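PDB 6ERC: peroxinectin A from Dictyostelium discoideum, which uses hydrogen peroxide to oxidise phenolic donors and, as a secreted haem peroxidase, also shows peroxidase activity towards iodide and thiocyanate. Local coordinates for residues Phe117-Thr122 with Tyr140-Ser145; Thr24-Leu29 with Val292-Thr297; Asn36-Pro41 with Asp134-Cys139. All blocks are in the same frame, centred on the assembly; numbering follows the deposited sequence.

Contact 1 of 3, residues Phe117-Thr122 with Tyr140-Ser145. With BMA (beta-D-mannopyranose), chain H.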
loop_
_atom_site.group_PDB
_atom_site.type_symbol
_atom_site.label_atom_id
_atom_site.label_comp_id
_atom_site.label_asym_id
_atom_site.label_seq_id
_atom_site.Cartn_x
_atom_site.Cartn_y
_atom_site.Cartn_z
ATOM N N PHE A 117 0.621 9.543 15.885
ATOM C CA PHE A 117 2.012 9.484 16.303
ATOM C C PHE A 117 2.898 9.698 15.088
ATOM O O PHE A 117 2.673 9.093 14.037
ATOM C CB PHE A 117 2.319 8.149 16.972
ATOM C CG PHE A 117 1.652 7.979 18.301
ATOM C CD1 PHE A 117 0.352 7.512 18.383
ATOM C CD2 PHE A 117 2.321 8.295 19.470
ATOM C CE1 PHE A 117 -0.268 7.360 19.610
ATOM C CE2 PHE A 117 1.709 8.145 20.698
ATOM C CZ PHE A 117 0.412 7.677 20.770
ATOM N N ARG A 118 3.897 10.560 15.235
ATOM C CA ARG A 118 4.721 10.942 14.100
ATOM C C ARG A 118 5.630 9.793 13.682
ATOM O O ARG A 118 6.024 8.949 14.493
ATOM C CB ARG A 118 5.548 12.183 14.437
ATOM C CG ARG A 118 4.699 13.410 14.755
ATOM C CD ARG A 118 5.534 14.680 14.835
ATOM N NE ARG A 118 6.077 15.067 13.535
ATOM C CZ ARG A 118 6.723 16.204 13.298
ATOM N NH1 ARG A 118 6.910 17.083 14.271
ATOM N NH2 ARG A 118 7.182 16.467 12.084
ATOM N N THR A 119 5.955 9.768 12.394
ATOM C CA THR A 119 6.754 8.689 11.834
ATOM C C THR A 119 8.162 8.688 12.408
ATOM O O THR A 119 8.751 9.742 12.656
ATOM C CB THR A 119 6.814 8.818 10.315
ATOM O OG1 THR A 119 5.480 8.907 9.803
ATOM C CG2 THR A 119 7.515 7.611 9.698
ATOM N N ARG A 120 8.699 7.488 12.615
ATOM C CA ARG A 120 10.078 7.356 13.053
ATOM C C ARG A 120 11.000 8.104 12.110
ATOM O O ARG A 120 10.898 8.000 10.882
ATOM C CB ARG A 120 10.480 5.882 13.117
ATOM C CG ARG A 120 11.919 5.613 13.562
ATOM C CD ARG A 120 12.253 4.143 13.418
ATOM N NE ARG A 120 13.688 3.877 13.479
ATOM C CZ ARG A 120 14.225 2.665 13.367
ATOM N NH1 ARG A 120 13.449 1.599 13.194
ATOM N NH2 ARG A 120 15.541 2.512 13.430
ATOM N N ALA A 121 11.907 8.861 12.709
ATOM C CA ALA A 121 12.868 9.652 11.962
ATOM C C ALA A 121 14.242 9.493 12.594
ATOM O O ALA A 121 14.383 9.053 13.740
ATOM C CB ALA A 121 12.473 11.142 11.904
ATOM N N THR A 122 15.255 9.850 11.817
ATOM C CA THR A 122 16.641 9.754 12.234
ATOM C C THR A 122 17.396 10.953 11.681
ATOM O O THR A 122 17.042 11.509 10.636
ATOM C CB THR A 122 17.287 8.438 11.746
ATOM O OG1 THR A 122 18.460 8.171 12.520
ATOM C CG2 THR A 122 17.672 8.527 10.245
ATOM N N TYR A 140 16.710 15.898 9.484
ATOM C CA TYR A 140 16.076 14.608 9.743
ATOM C C TYR A 140 15.430 14.050 8.491
ATOM O O TYR A 140 15.010 14.789 7.595
ATOM C CB TYR A 140 14.999 14.691 10.835
ATOM C CG TYR A 140 15.539 15.173 12.149
ATOM C CD1 TYR A 140 15.396 16.494 12.516
ATOM C CD2 TYR A 140 16.218 14.317 13.015
ATOM C CE1 TYR A 140 15.890 16.964 13.708
ATOM C CE2 TYR A 140 16.722 14.781 14.211
ATOM C CZ TYR A 140 16.557 16.101 14.558
ATOM O OH TYR A 140 17.059 16.552 15.757
ATOM N N GLU A 141 15.338 12.729 8.471
ATOM C CA GLU A 141 14.661 12.015 7.403
ATOM C C GLU A 141 13.845 10.874 7.983
ATOM O O GLU A 141 14.248 10.251 8.973
ATOM C CB GLU A 141 15.680 11.482 6.378
ATOM C CG GLU A 141 15.067 10.842 5.137
ATOM C CD GLU A 141 13.982 11.704 4.500
ATOM O OE1 GLU A 141 12.798 11.544 4.872
ATOM O OE2 GLU A 141 14.308 12.541 3.631
ATOM N N GLN A 142 12.675 10.639 7.390
ATOM C CA GLN A 142 11.819 9.570 7.875
ATOM C C GLN A 142 12.388 8.204 7.503
ATOM O O GLN A 142 13.116 8.046 6.514
ATOM C CB GLN A 142 10.393 9.715 7.327
ATOM C CG GLN A 142 9.516 10.713 8.085
ATOM C CD GLN A 142 9.880 12.160 7.801
ATOM O OE1 GLN A 142 10.185 12.524 6.666
ATOM N NE2 GLN A 142 9.849 12.990 8.834
ATOM N N ILE A 143 12.053 7.208 8.325
ATOM C CA ILE A 143 12.632 5.864 8.236
ATOM C C ILE A 143 11.607 4.913 7.638
ATOM O O ILE A 143 10.463 4.839 8.107
ATOM C CB ILE A 143 13.119 5.359 9.617
ATOM C CG1 ILE A 143 14.438 6.062 10.032
ATOM C CG2 ILE A 143 13.290 3.826 9.587
ATOM C CD1 ILE A 143 15.719 5.337 9.599
ATOM N N ASN A 144 12.021 4.191 6.601
ATOM C CA ASN A 144 11.207 3.130 6.018
ATOM C C ASN A 144 11.419 1.850 6.819
ATOM O O ASN A 144 12.487 1.230 6.748
ATOM C CB ASN A 144 11.557 2.902 4.544
ATOM C CG ASN A 144 10.602 1.943 3.862
ATOM O OD1 ASN A 144 9.648 1.460 4.474
ATOM N ND2 ASN A 144 10.842 1.671 2.594
ATOM N N SER A 145 10.407 1.451 7.581
ATOM C CA SER A 145 10.476 0.226 8.375
ATOM C C SER A 145 10.110 -1.014 7.565
ATOM O O SER A 145 9.417 -1.909 8.056
ATOM C CB SER A 145 9.578 0.363 9.604
ATOM O OG SER A 145 10.089 1.338 10.498
HETATM C C1 BMA H . 18.450 7.381 13.880
HETATM C C2 BMA H . 17.776 6.391 14.888
HETATM C C3 BMA H . 18.075 4.936 14.452
HETATM C C4 BMA H . 19.527 4.798 13.909
HETATM C C5 BMA H . 20.353 6.002 14.391
HETATM C C6 BMA H . 21.831 5.917 14.046
HETATM O O2 BMA H . 16.362 6.536 14.886
HETATM O O3 BMA H . 17.140 4.486 13.493
HETATM O O4 BMA H . 20.124 3.608 14.399
HETATM O O5 BMA H . 19.840 7.177 13.749
HETATM O O6 BMA H . 22.621 6.290 15.192
#
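Ile143 packs against both Arg120 and Thr122, sending a different branch to each. Its CG2 sits over one face of the Arg120 guanidinium, displaced toward the rim and 3.9 Å from Arg120 NE, while its CD1 meets the methyl CG2 of Thr122 at 3.8 Å. With CG placed anti to the backbone N (chi1 180°) and the rest of its chain extended, Arg120 runs past Ile143 to a mannose on Thr122. Thr122 OG1 is bonded covalently to C1 of this sugar, an O-linked glycan. Arg120 NH2 donates to mannose O3 over 2.5 Å in an almost straight bond (169°), so the sugar is held at two points.

The backbones belong to neighbouring strands of a four-stranded antiparallel sheet, which pair over a short length. Thr122 and Glu141 form a hydrogen-bonded pair, with Thr122 N to Glu141 O and Glu141 N to Thr122 O both 3.0 Å. Ala121 and Gln142 form the adjacent non-hydrogen-bonded pair, and Ile143 N reaches Arg120 O at 2.9 Å. Further along, the side chains of Gln142 and Thr119 cross at about a right angle, with Gln142 CG 4.0 Å from Thr119 CB.

A second shell fixes the polar ends: Thr119 OG1 is hydrogen-bonded to Arg386 NH1 and His390 NE2, and Gln142 OE1 accepts from Asn294 ND2. Glu141 divides its carboxylate between Asn294 through OE1 and a salt bridge to Arg28 through OE2.

Contact 2 of 3, residues Thr24-Leu29 with Val292-Thr297. With HEM (protoporphyrin IX containing Fe), chain F.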
loop_
_atom_site.group_PDB
_atom_site.type_symbol
_atom_site.label_atom_id
_atom_site.label_comp_id
_atom_site.label_asym_id
_atom_site.label_seq_id
_atom_site.Cartn_x
_atom_site.Cartn_y
_atom_site.Cartn_z
ATOM N N THR A 24 15.862 2.100 6.747
ATOM C CA THR A 24 16.748 3.101 6.163
ATOM C C THR A 24 15.959 4.339 5.744
ATOM O O THR A 24 14.777 4.236 5.389
ATOM C CB THR A 24 17.494 2.548 4.940
ATOM O OG1 THR A 24 16.552 2.117 3.953
ATOM C CG2 THR A 24 18.393 1.386 5.336
ATOM N N PRO A 25 16.575 5.525 5.792
ATOM C CA PRO A 25 15.837 6.751 5.455
ATOM C C PRO A 25 15.217 6.671 4.069
ATOM O O PRO A 25 15.741 6.024 3.155
ATOM C CB PRO A 25 16.903 7.857 5.517
ATOM C CG PRO A 25 18.103 7.270 6.212
ATOM C CD PRO A 25 17.883 5.795 6.416
ATOM N N PHE A 26 14.061 7.320 3.934
ATOM C CA PHE A 26 13.425 7.458 2.630
ATOM C C PHE A 26 14.251 8.365 1.722
ATOM O O PHE A 26 15.147 9.094 2.164
ATOM C CB PHE A 26 12.008 8.030 2.761
ATOM C CG PHE A 26 10.989 7.039 3.242
ATOM C CD1 PHE A 26 10.461 6.091 2.381
ATOM C CD2 PHE A 26 10.524 7.079 4.548
ATOM C CE1 PHE A 26 9.508 5.190 2.819
ATOM C CE2 PHE A 26 9.571 6.180 4.990
ATOM C CZ PHE A 26 9.062 5.236 4.123
ATOM N N ILE A 27 13.928 8.315 0.440
ATOM C CA ILE A 27 14.502 9.218 -0.546
ATOM C C ILE A 27 13.572 10.418 -0.707
ATOM O O ILE A 27 12.383 10.359 -0.387
ATOM C CB ILE A 27 14.733 8.493 -1.899
ATOM C CG1 ILE A 27 15.757 7.366 -1.739
ATOM C CG2 ILE A 27 15.196 9.449 -2.990
ATOM C CD1 ILE A 27 17.147 7.830 -1.320
ATOM N N ARG A 28 14.125 11.528 -1.191
ATOM C CA ARG A 28 13.356 12.729 -1.485
ATOM C C ARG A 28 13.508 13.078 -2.957
ATOM O O ARG A 28 14.630 13.167 -3.466
ATOM C CB ARG A 28 13.816 13.910 -0.622
ATOM C CG ARG A 28 13.561 13.749 0.866
ATOM C CD ARG A 28 12.154 14.170 1.260
ATOM N NE ARG A 28 11.959 14.061 2.703
ATOM C CZ ARG A 28 10.837 14.375 3.342
ATOM N NH1 ARG A 28 9.786 14.828 2.673
ATOM N NH2 ARG A 28 10.768 14.233 4.657
ATOM N N LEU A 29 12.379 13.268 -3.638
ATOM C CA LEU A 29 12.410 13.873 -4.965
ATOM C C LEU A 29 12.478 15.389 -4.881
ATOM O O LEU A 29 13.023 16.033 -5.783
ATOM C CB LEU A 29 11.176 13.462 -5.768
ATOM C CG LEU A 29 10.886 11.964 -5.876
ATOM C CD1 LEU A 29 9.646 11.743 -6.727
ATOM C CD2 LEU A 29 12.079 11.217 -6.450
ATOM N N VAL A 292 12.549 3.634 -1.567
ATOM C CA VAL A 292 11.294 4.335 -1.812
ATOM C C VAL A 292 11.472 5.823 -1.535
ATOM O O VAL A 292 12.198 6.225 -0.617
ATOM C CB VAL A 292 10.169 3.740 -0.947
ATOM C CG1 VAL A 292 8.877 4.550 -1.103
ATOM C CG2 VAL A 292 9.932 2.282 -1.309
ATOM N N SER A 293 10.802 6.651 -2.330
ATOM C CA SER A 293 10.826 8.090 -2.124
ATOM C C SER A 293 9.747 8.496 -1.132
ATOM O O SER A 293 8.674 7.891 -1.061
ATOM C CB SER A 293 10.616 8.837 -3.441
ATOM O OG SER A 293 9.285 8.681 -3.898
ATOM N N ASN A 294 10.044 9.544 -0.363
ATOM C CA ASN A 294 9.103 10.012 0.646
ATOM C C ASN A 294 7.799 10.476 0.016
ATOM O O ASN A 294 6.725 10.282 0.598
ATOM C CB ASN A 294 9.735 11.141 1.458
ATOM C CG ASN A 294 9.189 11.220 2.862
ATOM O OD1 ASN A 294 7.976 11.278 3.068
ATOM N ND2 ASN A 294 10.084 11.206 3.843
ATOM N N GLU A 295 7.867 11.073 -1.173
ATOM C CA GLU A 295 6.659 11.562 -1.825
ATOM C C GLU A 295 5.823 10.420 -2.383
ATOM O O GLU A 295 4.594 10.529 -2.444
ATOM C CB GLU A 295 7.019 12.542 -2.942
ATOM C CG GLU A 295 7.790 13.776 -2.482
ATOM C CD GLU A 295 9.270 13.499 -2.265
ATOM O OE1 GLU A 295 9.666 12.314 -2.283
ATOM O OE2 GLU A 295 10.036 14.469 -2.079
ATOM N N PHE A 296 6.468 9.325 -2.793
ATOM C CA PHE A 296 5.740 8.189 -3.354
ATOM C C PHE A 296 4.794 7.589 -2.325
ATOM O O PHE A 296 3.581 7.509 -2.544
ATOM C CB PHE A 296 6.732 7.137 -3.859
ATOM C CG PHE A 296 6.084 5.854 -4.318
ATOM C CD1 PHE A 296 5.582 5.733 -5.605
ATOM C CD2 PHE A 296 5.993 4.762 -3.467
ATOM C CE1 PHE A 296 4.990 4.552 -6.031
ATOM C CE2 PHE A 296 5.403 3.577 -3.891
ATOM C CZ PHE A 296 4.903 3.475 -5.172
ATOM N N THR A 297 5.335 7.162 -1.184
ATOM C CA THR A 297 4.514 6.483 -0.192
ATOM C C THR A 297 3.637 7.454 0.589
ATOM O O THR A 297 2.508 7.106 0.953
ATOM C CB THR A 297 5.404 5.681 0.762
ATOM O OG1 THR A 297 4.587 4.871 1.613
ATOM C CG2 THR A 297 6.270 6.589 1.620
HETATM C CHA HEM F . -1.154 3.788 4.451
HETATM C CHB HEM F . -5.463 1.864 5.502
HETATM C CHC HEM F . -6.139 0.854 0.792
HETATM C CHD HEM F . -1.930 3.002 -0.271
HETATM C C1A HEM F . -2.287 3.411 5.129
HETATM C C2A HEM F . -2.568 3.680 6.517
HETATM C C3A HEM F . -3.759 3.154 6.816
HETATM C C4A HEM F . -4.269 2.527 5.618
HETATM C CMA HEM F . -4.476 3.187 8.184
HETATM C CAA HEM F . -1.633 4.460 7.455
HETATM C CBA HEM F . -2.332 5.771 7.783
HETATM C CGA HEM F . -1.317 6.805 8.195
HETATM O O1A HEM F . -0.455 7.179 7.359
HETATM O O2A HEM F . -1.377 7.268 9.362
HETATM C C1B HEM F . -6.000 1.410 4.322
HETATM C C2B HEM F . -7.256 0.712 4.200
HETATM C C3B HEM F . -7.448 0.425 2.902
HETATM C C4B HEM F . -6.314 0.940 2.160
HETATM C CMB HEM F . -8.148 0.391 5.416
HETATM C CAB HEM F . -8.628 -0.303 2.217
HETATM C CBB HEM F . -9.719 -0.708 2.874
HETATM C C1C HEM F . -5.067 1.352 0.083
HETATM C C2C HEM F . -4.877 1.285 -1.356
HETATM C C3C HEM F . -3.702 1.883 -1.647
HETATM C C4C HEM F . -3.130 2.338 -0.399
HETATM C CMC HEM F . -5.919 0.625 -2.284
HETATM C CAC HEM F . -2.951 2.132 -2.982
HETATM C CBC HEM F . -3.360 1.752 -4.194
HETATM C C1D HEM F . -1.337 3.360 0.915
HETATM C C2D HEM F . -0.010 3.913 1.066
HETATM C C3D HEM F . 0.190 4.136 2.368
HETATM C C4D HEM F . -0.987 3.717 3.089
HETATM C CMD HEM F . 0.957 4.210 -0.098
HETATM C CAD HEM F . 1.452 4.698 3.045
HETATM C CBD HEM F . 2.422 3.524 3.131
HETATM C CGD HEM F . 3.269 3.605 4.378
HETATM O O1D HEM F . 2.801 3.136 5.447
HETATM O O2D HEM F . 4.412 4.126 4.318
HETATM N NA HEM F . -3.347 2.702 4.608
HETATM N NB HEM F . -5.450 1.533 3.061
HETATM N NC HEM F . -3.980 1.999 0.631
HETATM N ND HEM F . -1.902 3.253 2.170
HETATM FE FE HEM F . -3.627 2.354 2.614
HETATM O O HOH W 1 9.836 16.223 0.018
#
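Ile27 and Ser293 face each other in a single backbone bridge. Ile27 N donates to Val292 O over 2.9 Å, and Asn294 N returns a very short bond of 2.5 Å to Ile27 O. Ser293, the bridge residue, is also the N-cap of helix 294-300, its OG accepting from Phe296 N at 3.1 Å.

Among the polar side chains, Glu295 reaches back to the other segment. Its OE1 takes the N-H of Leu29 at 3.2 Å in a nearly straight bond (176°), on the syn side but well out of the carboxylate plane. OE2 makes only a weak bond to Leu29 N but also receives Ala30 N, and a water links it to Arg28 NH1. The Arg28 guanidinium stacks on the amide of Asn294, the planes 19° apart. Asn294 ND2 lies over one face of the guanidinium, 3.2 Å from Arg28 NH2; as both groups are donors, no hydrogen bond joins them. Outside partners secure each: Arg28 has Glu141 and the carbonyl of His390, while Asn294 has Glu141 and Gln142 at ND2 and His390 ND1 at OD1.

Apolar packing centres on Phe26, whose CE1 touches Thr297 CG2 at 3.7 Å and lies near Val292 CG1, while Val292 O meets the ring edge. A chi1 of -172° swings Thr297 OG1 to the side opposite the backbone N and so toward the haem: OG1 donates to propionate oxygen O2D at 2.8 Å. Thr297 thus belongs to the haem pocket, and the bond places this helix start against a propionate.

Strand 24-25 borders strand 139-144 in the sheet, helix 452-467 packs on Leu29, Val292 and Ser293, and helix 70-80 is touched by Phe296 and Thr297.

Contact 3 of 3, residues Asn36-Pro41 with Asp134-Cys139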
loop_
_atom_site.group_PDB
_atom_site.type_symbol
_atom_site.label_atom_id
_atom_site.label_comp_id
_atom_site.label_asym_id
_atom_site.label_seq_id
_atom_site.Cartn_x
_atom_site.Cartn_y
_atom_site.Cartn_z
ATOM N N ASN A 36 9.757 20.272 11.910
ATOM C CA ASN A 36 9.939 20.389 13.356
ATOM C C ASN A 36 9.671 19.050 14.052
ATOM O O ASN A 36 8.709 18.878 14.800
ATOM C CB ASN A 36 9.032 21.495 13.905
ATOM C CG ASN A 36 9.449 21.961 15.280
ATOM O OD1 ASN A 36 10.373 22.757 15.421
ATOM N ND2 ASN A 36 8.766 21.473 16.303
ATOM N N LYS A 37 10.576 18.105 13.785
ATOM C CA LYS A 37 10.392 16.719 14.209
ATOM C C LYS A 37 9.990 16.621 15.678
ATOM O O LYS A 37 8.964 16.022 16.018
ATOM C CB LYS A 37 11.678 15.926 13.959
ATOM C CG LYS A 37 11.554 14.436 14.262
ATOM C CD LYS A 37 12.914 13.773 14.434
ATOM C CE LYS A 37 13.559 14.111 15.777
ATOM N NZ LYS A 37 12.762 13.609 16.934
ATOM N N ASN A 38 10.804 17.193 16.568
ATOM C CA ASN A 38 10.594 17.004 17.999
ATOM C C ASN A 38 9.319 17.668 18.505
ATOM O O ASN A 38 8.848 17.316 19.593
ATOM C CB ASN A 38 11.800 17.538 18.772
ATOM C CG ASN A 38 13.058 16.745 18.499
ATOM O OD1 ASN A 38 13.010 15.527 18.318
ATOM N ND2 ASN A 38 14.195 17.433 18.461
ATOM N N GLY A 39 8.755 18.615 17.759
ATOM C CA GLY A 39 7.497 19.227 18.139
ATOM C C GLY A 39 6.420 19.007 17.100
ATOM O O GLY A 39 6.410 17.974 16.425
ATOM N N PHE A 40 5.487 19.970 16.968
ATOM C CA PHE A 40 4.520 19.928 15.882
ATOM C C PHE A 40 5.059 20.696 14.678
ATOM O O PHE A 40 5.846 21.633 14.837
ATOM C CB PHE A 40 3.191 20.548 16.314
ATOM C CG PHE A 40 2.578 19.922 17.542
ATOM C CD1 PHE A 40 2.957 18.662 17.975
ATOM C CD2 PHE A 40 1.606 20.604 18.258
ATOM C CE1 PHE A 40 2.378 18.098 19.104
ATOM C CE2 PHE A 40 1.027 20.046 19.384
ATOM C CZ PHE A 40 1.413 18.793 19.806
ATOM N N PRO A 41 4.672 20.341 13.456
ATOM C CA PRO A 41 5.052 21.170 12.305
ATOM C C PRO A 41 4.320 22.503 12.326
ATOM O O PRO A 41 3.159 22.588 12.733
ATOM C CB PRO A 41 4.636 20.326 11.095
ATOM C CG PRO A 41 4.446 18.950 11.616
ATOM C CD PRO A 41 4.012 19.096 13.036
ATOM N N ASP A 134 16.127 21.343 10.124
ATOM C CA ASP A 134 15.001 21.423 11.034
ATOM C C ASP A 134 15.117 22.675 11.903
ATOM O O ASP A 134 16.151 23.343 11.959
ATOM C CB ASP A 134 14.933 20.173 11.911
ATOM C CG ASP A 134 13.579 19.992 12.566
ATOM O OD1 ASP A 134 12.654 19.508 11.880
ATOM O OD2 ASP A 134 13.439 20.336 13.759
ATOM N N GLU A 135 14.027 22.981 12.601
ATOM C CA GLU A 135 13.978 24.178 13.426
ATOM C C GLU A 135 14.869 24.072 14.658
ATOM O O GLU A 135 15.141 25.096 15.291
ATOM C CB GLU A 135 12.527 24.455 13.816
ATOM C CG GLU A 135 11.564 24.228 12.643
ATOM C CD GLU A 135 10.166 24.748 12.887
ATOM O OE1 GLU A 135 9.984 25.598 13.785
ATOM O OE2 GLU A 135 9.247 24.298 12.165
ATOM N N ASP A 136 15.342 22.876 15.001
ATOM C CA ASP A 136 16.320 22.706 16.067
ATOM C C ASP A 136 17.752 22.738 15.551
ATOM O O ASP A 136 18.684 22.504 16.328
ATOM C CB ASP A 136 16.065 21.396 16.821
ATOM C CG ASP A 136 16.317 20.164 15.966
ATOM O OD1 ASP A 136 17.485 19.729 15.866
ATOM O OD2 ASP A 136 15.346 19.624 15.397
ATOM N N GLY A 137 17.949 23.019 14.265
ATOM C CA GLY A 137 19.277 23.171 13.711
ATOM C C GLY A 137 19.890 21.912 13.143
ATOM O O GLY A 137 21.079 21.924 12.805
ATOM N N LYS A 138 19.126 20.829 13.024
ATOM C CA LYS A 138 19.632 19.570 12.497
ATOM C C LYS A 138 18.731 19.099 11.367
ATOM O O LYS A 138 17.645 19.636 11.146
ATOM C CB LYS A 138 19.714 18.508 13.600
ATOM C CG LYS A 138 20.583 18.917 14.783
ATOM C CD LYS A 138 20.559 17.874 15.893
ATOM C CE LYS A 138 21.283 18.362 17.142
ATOM N NZ LYS A 138 21.264 17.344 18.233
ATOM N N CYS A 139 19.190 18.083 10.647
ATOM C CA CYS A 139 18.465 17.552 9.502
ATOM C C CYS A 139 17.981 16.141 9.795
ATOM O O CYS A 139 18.741 15.294 10.287
ATOM C CB CYS A 139 19.338 17.568 8.246
ATOM S SG CYS A 139 19.759 19.230 7.690
#
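Asn36 lays its side chain across that of Glu135 at about a right angle; Asn36 has the most surface buried by the contact, with Glu135 and Asp134 next. Asn36 CB lies 3.3 Å from Glu135 OE2, and Asn36 OD1 comes to 3.2 Å from Glu135 CB. The amide and carboxylate planes are turned 60° from each other. As modelled, Asn36 OD1 and Glu135 OE1 are two acceptors 3.3 Å apart, so the polar ends meet without a hydrogen bond and the approach is probably somewhat unfavourable electrostatically. Glu135 also touches an N-acetylglucosamine of the N-linked glycan at Asn42, which places this edge of the contact at the protein surface.

Asp134 accepts a hydrogen bond from the other segment. Its CG lies opposite its backbone N and beside the carbonyl carbon, which carries the carboxylate to Lys37 N; OD1 accepts this N-H at 3.1 Å (157°), from the syn side and 25° out of the carboxylate plane. Each segment contains a type I beta turn, Asn36 to Gly39 and Asp134 to Gly137, closed by Gly39 N to Asn36 O (3.0 Å) and Gly137 N to Asp134 O (2.9 Å). The second turn belongs to the long connection between strands 113-124 and 139-144, so the contact ties a loop from early in the chain to the end of a beta hairpin. Asp134 OD2 faces its own turn, where it receives a weak bond from Asp136 N at 3.4 Å.

Tyr140 lies beside both turns: Lys37 makes a cation-pi contact with its ring, and Asp136 OD1 is hydrogen-bonded to its hydroxyl. Beyond Asp136, Cys139 is joined by a disulfide to Cys126.

All three contacts lie on one side of the chain's centre, and contact 1 stands between the others: its centre is about 11 Å from that of contact 2 and about 12 Å from that of contact 3, which are about 18 Å from each other and do not touch. Strand 139-144 joins contacts 1 and 2 through its neighbour 24-25, with Gln142 O to Phe26 N at 2.8 Å. Contacts 1 and 3 are joined by a probable hydrogen bond from Arg118 NH1 to Asn36 O. Along the chain, contacts 1 and 3 are both nested within the loop that contact 2 closes, and their segments alternate. The series thus runs from the haem propionate through the sheet to the glycosylated surface.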